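Local coordinates for Glyco_hydro_cc domain-containing protein (Cryptococcus neoformans, PDB 6UBC), which binds oligosaccharides, probably derived from beta-1,3-glucan, as a member of subgroup VII of glycoside hydrolase family 128, at residues A[398-403]-A[407-412]. Numbering follows the deposited sequence.
Sequences ALFESD and QAYAYS
The last turn of helix 386-402 packs over strand 406-411, with F400 and Y409 facing each other at a CA–CA separation of 7.4 Å and both CB atoms directed into the gap between the two elements. CD2 of F400 lies over one face of the Y409 ring, 3.4 Å from Y409 CG. At the neighbouring ring carbon, Y409 CD2, F400 CB comes to 3.4 Å, so the phenylalanine reaches the tyrosine with its methylene as well as with its ring. The two rings meet obliquely with their centroids 5.0 Å apart, overlapping mainly at the root of the tyrosine. Y409 sets its CG between the backbone N and the carbonyl carbon (chi1 58°), and from there the ring runs past F400 to put its hydroxyl beside E401. Y409 OH donates to E401 OE2 over 2.6 Å. The oxygen is met on its anti side, 19° out of the carboxylate plane, while the carboxylate, at the edge of the ring, is turned 81° from the ring plane. A bend at chi2 curls the glutamate chain round to this position. The bond and the ring packing together hold the tyrosine at its phenol end and at its root. Around the pair, I440 and Y436 of helix 431-441 also touch Y409, V368 of the adjacent parallel strand packs on F400, and K203 NZ hydrogen-bonds to the carbonyl oxygens of F400 and E401 near the helix end. With a three-residue link (403-405) between helix and strand, the contact closes the beta-alpha-beta crossover from strand 366-375 through helix 386-402 to the parallel strand 406-411, a unit of the (beta/alpha)-barrel fold expected for a GH128 catalytic core; it belongs to the layer between strands and outer helices.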
ATOM      1  N   ALA A 398       8.791  13.113   5.886  1.00 27.96           N
ATOM      2  CA  ALA A 398       8.441  14.540   6.064  1.00 29.12           C
ATOM      3  C   ALA A 398       7.409  15.031   5.047  1.00 30.34           C
ATOM      4  O   ALA A 398       6.415  15.697   5.474  1.00 30.83           O
ATOM      5  CB  ALA A 398       9.675  15.375   6.038  1.00 33.12           C
ATOM      6  N   LEU A 399       7.588  14.704   3.774  1.00 28.00           N
ATOM      7  CA  LEU A 399       6.640  15.036   2.713  1.00 28.27           C
ATOM      8  C   LEU A 399       5.284  14.436   3.055  1.00 26.76           C
ATOM      9  O   LEU A 399       4.274  15.151   2.960  1.00 26.94           O
ATOM     10  CB  LEU A 399       7.151  14.474   1.386  1.00 28.57           C
ATOM     11  CG  LEU A 399       6.406  14.937   0.145  1.00 30.31           C
ATOM     12  CD1 LEU A 399       7.275  14.745  -1.072  1.00 31.32           C
ATOM     13  CD2 LEU A 399       5.113  14.159  -0.082  1.00 31.53           C
ATOM     14  N   PHE A 400       5.201  13.131   3.305  1.00 26.88           N
ATOM     15  CA  PHE A 400       3.902  12.470   3.513  1.00 25.48           C
ATOM     16  C   PHE A 400       3.198  13.099   4.736  1.00 26.18           C
ATOM     17  O   PHE A 400       1.998  13.365   4.647  1.00 26.96           O
ATOM     18  CB  PHE A 400       4.056  10.967   3.724  1.00 24.12           C
ATOM     19  CG  PHE A 400       4.449  10.166   2.518  1.00 25.85           C
ATOM     20  CD1 PHE A 400       4.144  10.542   1.225  1.00 23.63           C
ATOM     21  CD2 PHE A 400       5.173   9.004   2.684  1.00 25.52           C
ATOM     22  CE1 PHE A 400       4.448   9.720   0.149  1.00 24.85           C
ATOM     23  CE2 PHE A 400       5.519   8.212   1.611  1.00 25.85           C
ATOM     24  CZ  PHE A 400       5.115   8.527   0.342  1.00 24.70           C
ATOM     25  N   GLU A 401       3.925  13.295   5.827  1.00 26.32           N
ATOM     26  CA  GLU A 401       3.285  13.845   7.053  1.00 29.47           C
ATOM     27  C   GLU A 401       2.694  15.231   6.722  1.00 29.15           C
ATOM     28  O   GLU A 401       1.600  15.582   7.200  1.00 29.69           O
ATOM     29  CB  GLU A 401       4.299  13.848   8.198  1.00 28.44           C
ATOM     30  CG  GLU A 401       4.595  12.475   8.729  1.00 28.28           C
ATOM     31  CD  GLU A 401       3.441  11.728   9.389  1.00 30.68           C
ATOM     32  OE1 GLU A 401       2.376  12.368   9.695  1.00 28.67           O
ATOM     33  OE2 GLU A 401       3.587  10.484   9.623  1.00 28.85           O
ATOM     34  N   SER A 402       3.362  16.009   5.892  1.00 29.50           N
ATOM     35  CA  SER A 402       2.938  17.414   5.668  1.00 33.65           C
ATOM     36  C   SER A 402       1.858  17.476   4.579  1.00 32.91           C
ATOM     37  O   SER A 402       1.190  18.495   4.432  1.00 30.43           O
ATOM     38  CB  SER A 402       4.130  18.274   5.391  1.00 36.65           C
ATOM     39  OG  SER A 402       4.565  17.992   4.095  1.00 44.93           O
ATOM     40  N   ASP A 403       1.647  16.380   3.849  1.00 29.25           N
ATOM     41  CA  ASP A 403       0.768  16.410   2.664  1.00 29.63           C
ATOM     42  C   ASP A 403      -0.613  15.951   3.090  1.00 29.57           C
ATOM     43  O   ASP A 403      -0.849  14.731   3.288  1.00 27.02           O
ATOM     44  CB  ASP A 403       1.334  15.602   1.499  1.00 31.24           C
ATOM     45  CG  ASP A 403       0.623  15.854   0.180  1.00 33.03           C
ATOM     46  OD1 ASP A 403      -0.571  16.267   0.196  1.00 32.26           O
ATOM     47  OD2 ASP A 403       1.278  15.592  -0.867  1.00 33.42           O
ATOM     48  N   GLN A 407      -3.189  10.143   3.444  1.00 26.23           N
ATOM     49  CA  GLN A 407      -3.754   9.818   4.792  1.00 27.66           C
ATOM     50  C   GLN A 407      -3.020   8.649   5.449  1.00 26.92           C
ATOM     51  O   GLN A 407      -3.232   8.420   6.623  1.00 26.62           O
ATOM     52  CB  GLN A 407      -5.232   9.446   4.738  1.00 29.70           C
ATOM     53  CG  GLN A 407      -6.051  10.453   4.009  1.00 40.13           C
ATOM     54  CD  GLN A 407      -6.395  11.481   5.005  1.00 46.00           C
ATOM     55  OE1 GLN A 407      -7.199  11.205   5.910  1.00 51.50           O
ATOM     56  NE2 GLN A 407      -5.750  12.627   4.818  1.00 54.81           N
ATOM     57  N   ALA A 408      -2.176   7.918   4.716  1.00 26.01           N
ATOM     58  CA  ALA A 408      -1.393   6.806   5.290  1.00 23.36           C
ATOM     59  C   ALA A 408      -0.257   6.464   4.313  1.00 24.76           C
ATOM     60  O   ALA A 408      -0.454   6.655   3.085  1.00 22.60           O
ATOM     61  CB  ALA A 408      -2.311   5.607   5.561  1.00 23.85           C
ATOM     62  N   TYR A 409       0.830   5.892   4.833  1.00 24.13           N
ATOM     63  CA  TYR A 409       1.938   5.387   3.996  1.00 23.02           C
ATOM     64  C   TYR A 409       2.620   4.242   4.737  1.00 24.00           C
ATOM     65  O   TYR A 409       2.594   4.122   6.003  1.00 23.26           O
ATOM     66  CB  TYR A 409       2.901   6.531   3.692  1.00 22.69           C
ATOM     67  CG  TYR A 409       3.469   7.159   4.941  1.00 23.44           C
ATOM     68  CD1 TYR A 409       4.611   6.648   5.559  1.00 22.82           C
ATOM     69  CD2 TYR A 409       2.903   8.285   5.522  1.00 24.55           C
ATOM     70  CE1 TYR A 409       5.142   7.198   6.711  1.00 23.19           C
ATOM     71  CE2 TYR A 409       3.438   8.861   6.671  1.00 24.26           C
ATOM     72  CZ  TYR A 409       4.566   8.310   7.279  1.00 24.60           C
ATOM     73  OH  TYR A 409       5.140   8.859   8.391  1.00 26.16           O
ATOM     74  N   ALA A 410       3.231   3.381   3.924  1.00 22.12           N
ATOM     75  CA  ALA A 410       3.971   2.196   4.411  1.00 22.31           C
ATOM     76  C   ALA A 410       5.237   1.977   3.602  1.00 21.93           C
ATOM     77  O   ALA A 410       5.198   1.818   2.345  1.00 21.55           O
ATOM     78  CB  ALA A 410       3.074   0.978   4.354  1.00 23.90           C
ATOM     79  N   TYR A 411       6.315   1.787   4.350  1.00 21.57           N
ATOM     80  CA  TYR A 411       7.601   1.289   3.837  1.00 21.88           C
ATOM     81  C   TYR A 411       7.425  -0.057   3.138  1.00 21.57           C
ATOM     82  O   TYR A 411       6.856  -1.017   3.719  1.00 22.70           O
ATOM     83  CB  TYR A 411       8.549   1.235   5.004  1.00 21.95           C
ATOM     84  CG  TYR A 411      10.004   1.045   4.684  1.00 23.27           C
ATOM     85  CD1 TYR A 411      10.498  -0.202   4.293  1.00 22.69           C
ATOM     86  CD2 TYR A 411      10.884   2.089   4.764  1.00 23.22           C
ATOM     87  CE1 TYR A 411      11.848  -0.384   4.067  1.00 22.72           C
ATOM     88  CE2 TYR A 411      12.239   1.921   4.560  1.00 24.41           C
ATOM     89  CZ  TYR A 411      12.721   0.692   4.170  1.00 23.55           C
ATOM     90  OH  TYR A 411      14.057   0.529   3.977  1.00 22.86           O
ATOM     91  N   SER A 412       7.933  -0.184   1.902  1.00 20.93           N
ATOM     92  CA  SER A 412       7.796  -1.442   1.148  1.00 22.11           C
ATOM     93  C   SER A 412       8.796  -2.449   1.682  1.00 22.13           C
ATOM     94  O   SER A 412       9.995  -2.109   1.702  1.00 22.43           O
ATOM     95  CB  SER A 412       8.007  -1.215  -0.309  1.00 23.05           C
ATOM     96  OG  SER A 412       7.869  -2.446  -0.978  1.00 25.42           O
TER